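Local coordinates for haloacid delahogenase-like family hydrolase (Xanthomonas campestris pv. campestris, PDB 2PKE), which binds magnesium and probably acts as a phosphatase of the haloacid dehalogenase superfamily, at residues S78-E81 / T82-L86; E112-A115 / G116-E119. All blocks are in the same frame, centred on the assembly; numbering follows the deposited sequence.

Contact 1 (S78-E81 / T82-L86); sequences SMIE and TAIEL
Thr82 folds its hydroxyl back onto Ser78 one turn earlier in alpha-helix 72-86, part of what is probably the helical cap inserted in the HAD core after strand 15-18, as in HAD relatives. Thr82 OG1 donates to Ser78 O at 2.6 Å, while Thr82 N gives that oxygen the ordinary i to i+4 bond at 2.9 Å. The two donors come from opposite faces of the carbonyl plane, the hydroxyl 36° above it, and Ser78 O is thus gripped twice. Setting OG1 beside its own backbone N (chi1 -54°) gives the hydroxyl an acceptor within the same helix, among buried side chains. The next three turn-to-turn bonds follow regularly, Ala83 to Met79, Ile84 to Ile80 and Glu85 to Glu81. Selenomethionine Met79 and Ala83 face helices 28-42 and 93-107, and Thr82 packs on helix 57-68. Glu81, extended beyond a CG anti to its N, brings OE1 to a salt bridge with Arg104 and OE2 to a hydrogen bond with Gln97, both of the second subunit; Asn64 of its own chain also holds OE1. Ile80 and Ile84 lie side by side along the dimer-facing flank, CG2 of Ile80 3.7 Å from CD1 of Ile84.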
loop_
_atom_site.group_PDB
_atom_site.type_symbol
_atom_site.label_atom_id
_atom_site.label_comp_id
_atom_site.label_asym_id
_atom_site.label_seq_id
_atom_site.Cartn_x
_atom_site.Cartn_y
_atom_site.Cartn_z
ATOM N N SER A 78 12.266 3.051 -12.637
ATOM C CA SER A 78 13.584 2.413 -12.830
ATOM C C SER A 78 13.896 2.230 -14.335
ATOM O O SER A 78 15.025 2.360 -14.749
ATOM C CB SER A 78 13.643 1.101 -12.094
ATOM O OG SER A 78 13.535 1.289 -10.671
HETATM N N MSE A 79 12.890 1.912 -15.142
HETATM C CA MSE A 79 13.059 1.809 -16.597
HETATM C C MSE A 79 13.420 3.133 -17.189
HETATM O O MSE A 79 14.173 3.171 -18.121
HETATM C CB MSE A 79 11.794 1.303 -17.286
HETATM C CG MSE A 79 11.546 -0.179 -17.091
HETATM SE SE MSE A 79 9.975 -0.726 -18.077
HETATM C CE MSE A 79 10.409 -2.626 -18.002
ATOM N N ILE A 80 12.837 4.221 -16.717
ATOM C CA ILE A 80 13.121 5.542 -17.298
ATOM C C ILE A 80 14.607 5.837 -17.029
ATOM O O ILE A 80 15.398 6.212 -17.939
ATOM C CB ILE A 80 12.177 6.678 -16.743
ATOM C CG1 ILE A 80 10.754 6.559 -17.352
ATOM C CG2 ILE A 80 12.780 8.071 -17.041
ATOM C CD1 ILE A 80 9.601 7.152 -16.498
ATOM N N GLU A 81 14.979 5.636 -15.775
ATOM C CA GLU A 81 16.334 5.895 -15.306
ATOM C C GLU A 81 17.346 5.041 -16.064
ATOM O O GLU A 81 18.388 5.516 -16.501
ATOM C CB GLU A 81 16.344 5.655 -13.801
ATOM C CG GLU A 81 17.418 6.338 -13.033
ATOM C CD GLU A 81 17.009 6.588 -11.579
ATOM O OE1 GLU A 81 16.553 5.637 -10.898
ATOM O OE2 GLU A 81 17.140 7.745 -11.126
ATOM N N THR A 82 17.024 3.773 -16.248
ATOM C CA THR A 82 17.882 2.859 -17.013
ATOM C C THR A 82 18.055 3.261 -18.483
ATOM O O THR A 82 19.173 3.176 -19.034
ATOM C CB THR A 82 17.311 1.448 -17.008
ATOM O OG1 THR A 82 17.074 1.003 -15.663
ATOM C CG2 THR A 82 18.272 0.485 -17.666
ATOM N N ALA A 83 16.954 3.664 -19.141
ATOM C CA ALA A 83 17.003 4.102 -20.566
ATOM C C ALA A 83 17.835 5.341 -20.774
ATOM O O ALA A 83 18.571 5.451 -21.777
ATOM C CB ALA A 83 15.599 4.334 -21.114
ATOM N N ILE A 84 17.721 6.285 -19.851
ATOM C CA ILE A 84 18.489 7.500 -19.924
ATOM C C ILE A 84 19.986 7.153 -19.800
ATOM O O ILE A 84 20.827 7.704 -20.535
ATOM C CB ILE A 84 17.991 8.554 -18.891
ATOM C CG1 ILE A 84 16.586 9.029 -19.287
ATOM C CG2 ILE A 84 18.867 9.781 -18.915
ATOM C CD1 ILE A 84 15.830 9.809 -18.232
ATOM N N GLU A 85 20.313 6.240 -18.899
ATOM C CA GLU A 85 21.700 5.734 -18.772
ATOM C C GLU A 85 22.204 4.998 -19.987
ATOM O O GLU A 85 23.312 5.273 -20.488
ATOM C CB GLU A 85 21.829 4.753 -17.608
ATOM C CG GLU A 85 21.614 5.356 -16.251
ATOM C CD GLU A 85 22.686 6.335 -15.887
ATOM O OE1 GLU A 85 23.881 6.048 -16.142
ATOM O OE2 GLU A 85 22.323 7.409 -15.358
ATOM N N LEU A 86 21.427 4.013 -20.411
ATOM C CA LEU A 86 21.809 3.162 -21.517
ATOM C C LEU A 86 22.040 3.951 -22.800
ATOM O O LEU A 86 22.969 3.634 -23.540
ATOM C CB LEU A 86 20.763 2.080 -21.777
ATOM C CG LEU A 86 20.748 0.906 -20.816
ATOM C CD1 LEU A 86 19.457 0.052 -20.996
ATOM C CD2 LEU A 86 21.997 0.086 -20.997
#

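Contact 2 (E112-A115 / G116-E119); sequences EVIA and GVRE
Ile114 O is held from two directions: Val117 N donates to it at 3.1 Å with an N-H...O angle of 160°, and a water donates to it at 3.2 Å. The same water accepts from Arg118 N at 2.9 Å, bridging the loop to the first turn of helix 117-125. The direct bond closes a type II beta turn, Ile114 to Val117; Gly116, at its third position with the positive phi (90°) that glycine takes readily, is the N-cap of that helix. Val117 points its CB toward the loop and meets Val113 and Ile114 with different atoms. Val117 CG2, set beside its own backbone N, lies 3.7 Å from Ile114 CB. Val117 CB is 3.7 Å from Val113 CG1; both neighbours cross it at a slant. Val117 also packs on Leu24 and Pro233, and Arg118 carries its guanidinium to a salt bridge with Asp152. Backbone hydrogen bonds tie Ile114 to Leu24 and Glu112 to Lys26, in the loop after strand 15-18, and the Ile114 side chain stands about 9 Å from the magnesium ion. Consistent with a cap inserted after that strand, the chain returns here from helix 93-107 to the HAD alpha/beta core, helix 117-125 leading on to strand 129-135.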
loop_
_atom_site.group_PDB
_atom_site.type_symbol
_atom_site.label_atom_id
_atom_site.label_comp_id
_atom_site.label_asym_id
_atom_site.label_seq_id
_atom_site.Cartn_x
_atom_site.Cartn_y
_atom_site.Cartn_z
ATOM N N GLU A 112 -6.124 -12.528 -15.144
ATOM C CA GLU A 112 -6.666 -13.791 -15.588
ATOM C C GLU A 112 -6.306 -14.847 -14.559
ATOM O O GLU A 112 -5.133 -15.197 -14.392
ATOM C CB GLU A 112 -6.074 -14.137 -16.942
ATOM C CG GLU A 112 -6.321 -15.587 -17.375
ATOM C CD GLU A 112 -5.678 -15.918 -18.723
ATOM O OE1 GLU A 112 -5.132 -14.990 -19.385
ATOM O OE2 GLU A 112 -5.725 -17.108 -19.104
ATOM N N VAL A 113 -7.327 -15.353 -13.878
ATOM C CA VAL A 113 -7.146 -16.369 -12.890
ATOM C C VAL A 113 -6.637 -17.658 -13.554
ATOM O O VAL A 113 -6.986 -17.986 -14.681
ATOM C CB VAL A 113 -8.443 -16.544 -12.030
ATOM C CG1 VAL A 113 -8.357 -17.769 -11.041
ATOM C CG2 VAL A 113 -8.710 -15.270 -11.282
ATOM N N ILE A 114 -5.751 -18.356 -12.864
ATOM C CA ILE A 114 -5.133 -19.565 -13.403
ATOM C C ILE A 114 -6.128 -20.728 -13.352
ATOM O O ILE A 114 -6.950 -20.814 -12.439
ATOM C CB ILE A 114 -3.826 -19.866 -12.621
ATOM C CG1 ILE A 114 -2.729 -18.917 -13.128
ATOM C CG2 ILE A 114 -3.476 -21.343 -12.723
ATOM C CD1 ILE A 114 -1.549 -18.749 -12.196
ATOM N N ALA A 115 -6.062 -21.613 -14.347
ATOM C CA ALA A 115 -6.944 -22.772 -14.406
ATOM C C ALA A 115 -6.948 -23.565 -13.111
ATOM O O ALA A 115 -5.887 -23.957 -12.623
ATOM C CB ALA A 115 -6.544 -23.701 -15.576
ATOM N N GLY A 116 -8.150 -23.773 -12.563
ATOM C CA GLY A 116 -8.367 -24.607 -11.386
ATOM C C GLY A 116 -8.284 -23.914 -10.047
ATOM O O GLY A 116 -8.601 -24.509 -9.008
ATOM N N VAL A 117 -7.881 -22.646 -10.059
ATOM C CA VAL A 117 -7.636 -21.915 -8.823
ATOM C C VAL A 117 -8.906 -21.709 -8.023
ATOM O O VAL A 117 -8.962 -22.045 -6.854
ATOM C CB VAL A 117 -6.897 -20.606 -9.091
ATOM C CG1 VAL A 117 -6.997 -19.637 -7.918
ATOM C CG2 VAL A 117 -5.434 -20.916 -9.432
ATOM N N ARG A 118 -9.971 -21.230 -8.662
ATOM C CA ARG A 118 -11.187 -20.926 -7.926
ATOM C C ARG A 118 -11.725 -22.154 -7.246
ATOM O O ARG A 118 -12.201 -22.072 -6.086
ATOM C CB ARG A 118 -12.247 -20.295 -8.857
ATOM C CG ARG A 118 -13.500 -19.866 -8.157
ATOM C CD ARG A 118 -14.484 -19.058 -8.995
ATOM N NE ARG A 118 -15.501 -18.871 -8.012
ATOM C CZ ARG A 118 -15.666 -17.807 -7.256
ATOM N NH1 ARG A 118 -15.085 -16.643 -7.512
ATOM N NH2 ARG A 118 -16.558 -17.889 -6.305
ATOM N N GLU A 119 -11.690 -23.301 -7.929
ATOM C CA GLU A 119 -12.226 -24.537 -7.320
ATOM C C GLU A 119 -11.364 -24.975 -6.138
ATOM O O GLU A 119 -11.888 -25.403 -5.165
ATOM C CB GLU A 119 -12.292 -25.725 -8.311
ATOM C CG GLU A 119 -13.437 -25.592 -9.321
ATOM C CD GLU A 119 -13.109 -24.743 -10.553
ATOM O OE1 GLU A 119 -11.994 -24.139 -10.647
ATOM O OE2 GLU A 119 -13.997 -24.697 -11.446
HETATM O O HOH W 1 -10.009 -20.733 -11.560
#

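Overall arrangement
Contacts 1 and 2 follow one another along the chain but belong to different parts of the molecule, their centres about 36 Å apart. Contact 1 is buried within a single helix of the helical domain, surrounded by neighbouring helices and the second subunit; contact 2 is a surface turn on the alpha/beta core, touched by no other protein chain of the assembly. Both rest on a carbonyl oxygen with two donors, yet a threonine hydroxyl supplies the second in 78-86, and a water does so in 112-119. Contact 1 lies away from the metal site, whereas Ile114 of contact 2 comes near magnesium ligands Asp21 and Asn187 without touching them.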